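Local coordinates for protein putative phosphohistidine phosphatase, SixA (Nakamurella multipartita, PDB 4HBZ) that probably removes phosphate from phosphohistidine on a protein substrate, as a member of branch 1 of the histidine phosphatase superfamily, at residues Gly157-Leu162 with Leu180-Val185. Residues are numbered along the deposited sequence; the frame is centred on the assembly and turned at random. Where two conformers were deposited one is given.
Sequences GTFAVL and LVQHPV
Leu180 and Gln182 lay their side chains beside Val161 and Phe159 on one face of an antiparallel strand pair, a worked example of how an edge strand is joined to a sheet by backbone bonds and side-chain packing. The pair belongs to the mixed sheet of the alpha/beta histidine phosphatase fold: strand 159-164 runs antiparallel to its neighbour 20-26, and 177-182 follows it at the outer margin. Both Val161 with Leu180 and Phe159 with Gln182 are hydrogen-bonded pairs; Val161 N reaches Leu180 O at 2.8 Å, almost straight (173°), whereas the return bond from Leu180 N to Val161 O is weak. Leu180 CG stands between its own backbone N and carbonyl carbon (chi1 60°), a choice that lays the branch alongside Val161, with CD1 3.7 Å from Val161 CG2. Trp55 of helix 43-59 also touches Leu180 and meets the Phe159 ring, tying this face to the helix. The same first-torsion class in Phe159 (chi1 62°) carries its ring toward the edge strand, where Gln182 CB sits over one face, off-centre toward the rim, 3.7 Å from the ring centroid: a CH-pi contact. Val161 CG2 lies in plane at the ring's edge. On the other face of the pair, Thr158 sets CG2 against Val181 CG1 at 3.5 Å. Its other branch, OG1, is hydrogen-bonded to Ala155 O and packs against Pro184 CD at 3.2 Å. Where the strand pairing gives way to loop, Gln182 O accepts twice: Phe159 N approaches in the carbonyl plane at 3.1 Å, and a water donates to Gln182 O at 2.9 Å while giving its other hydrogen to Gly157 O.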
# COMPACT_ATOMS: atom_id res chain seq x y z
N GLY A 157 3.35 8.52 -5.20
CA GLY A 157 4.22 8.55 -4.03
C GLY A 157 3.50 8.52 -2.70
O GLY A 157 4.12 8.33 -1.65
N THR A 158 2.17 8.70 -2.73
CA THR A 158 1.37 8.65 -1.50
C THR A 158 1.30 7.27 -0.92
O THR A 158 1.31 6.29 -1.64
CB THR A 158 -0.06 9.14 -1.79
OG1 THR A 158 -0.01 10.46 -2.32
CG2 THR A 158 -0.97 9.18 -0.58
N PHE A 159 1.26 7.17 0.39
CA PHE A 159 0.90 5.90 1.00
C PHE A 159 -0.07 6.09 2.13
O PHE A 159 -0.15 7.11 2.77
CB PHE A 159 2.14 5.11 1.47
CG PHE A 159 2.97 5.79 2.53
CD1 PHE A 159 2.68 5.66 3.88
CD2 PHE A 159 4.05 6.59 2.13
CE1 PHE A 159 3.47 6.29 4.83
CE2 PHE A 159 4.81 7.23 3.08
CZ PHE A 159 4.54 7.05 4.41
N ALA A 160 -0.88 5.05 2.33
CA ALA A 160 -1.84 4.93 3.45
C ALA A 160 -1.40 3.83 4.39
O ALA A 160 -0.87 2.79 3.94
CB ALA A 160 -3.23 4.59 2.91
N VAL A 161 -1.55 4.09 5.66
CA VAL A 161 -1.21 3.14 6.70
C VAL A 161 -2.51 2.71 7.37
O VAL A 161 -3.30 3.56 7.82
CB VAL A 161 -0.29 3.74 7.77
CG1 VAL A 161 0.07 2.69 8.85
CG2 VAL A 161 0.96 4.36 7.15
N LEU A 162 -2.76 1.40 7.35
CA LEU A 162 -3.96 0.83 7.91
C LEU A 162 -3.62 -0.25 8.93
O LEU A 162 -2.53 -0.78 8.91
CB LEU A 162 -4.85 0.23 6.82
CG LEU A 162 -5.21 1.17 5.67
CD1 LEU A 162 -4.29 0.96 4.48
CD2 LEU A 162 -6.66 1.00 5.24
N LEU A 180 -3.44 6.73 8.82
CA LEU A 180 -2.90 7.94 8.23
C LEU A 180 -2.70 7.79 6.75
O LEU A 180 -2.51 6.69 6.23
CB LEU A 180 -1.62 8.37 8.91
CG LEU A 180 -0.47 7.47 8.91
CD1 LEU A 180 0.53 7.99 7.86
CD2 LEU A 180 0.22 7.47 10.28
N VAL A 181 -2.70 8.95 6.08
CA VAL A 181 -2.30 9.05 4.69
C VAL A 181 -1.16 10.06 4.66
O VAL A 181 -1.33 11.20 5.13
CB VAL A 181 -3.46 9.43 3.75
CG1 VAL A 181 -2.98 9.49 2.29
CG2 VAL A 181 -4.65 8.50 3.92
N GLN A 182 0.00 9.62 4.16
CA GLN A 182 1.19 10.47 4.00
C GLN A 182 1.36 10.81 2.54
O GLN A 182 1.57 9.96 1.69
CB GLN A 182 2.44 9.75 4.49
CG GLN A 182 2.52 9.70 6.01
CD GLN A 182 2.72 11.06 6.64
OE1 GLN A 182 2.05 11.38 7.63
NE2 GLN A 182 3.62 11.87 6.09
N HIS A 183 1.27 12.10 2.26
CA HIS A 183 1.36 12.61 0.92
C HIS A 183 2.80 12.96 0.53
O HIS A 183 3.65 13.21 1.38
CB HIS A 183 0.43 13.85 0.79
CG HIS A 183 -1.00 13.53 1.11
ND1 HIS A 183 -1.89 13.13 0.14
CD2 HIS A 183 -1.64 13.40 2.28
CE1 HIS A 183 -3.04 12.85 0.69
NE2 HIS A 183 -2.92 12.97 1.99
N PRO A 184 3.10 12.99 -0.77
CA PRO A 184 4.47 13.17 -1.19
C PRO A 184 4.94 14.58 -0.86
O PRO A 184 4.13 15.51 -0.71
CB PRO A 184 4.45 12.99 -2.70
CG PRO A 184 3.04 12.79 -3.07
CD PRO A 184 2.20 12.70 -1.89
N VAL A 185 6.23 14.67 -0.59
CA VAL A 185 6.74 15.97 -0.12
C VAL A 185 7.78 16.54 -1.01
O VAL A 185 8.25 17.72 -0.72
CB VAL A 185 7.24 15.91 1.33
CG1 VAL A 185 6.10 15.77 2.30
CG2 VAL A 185 8.33 14.82 1.49
O HOH W 1 4.26 9.81 0.69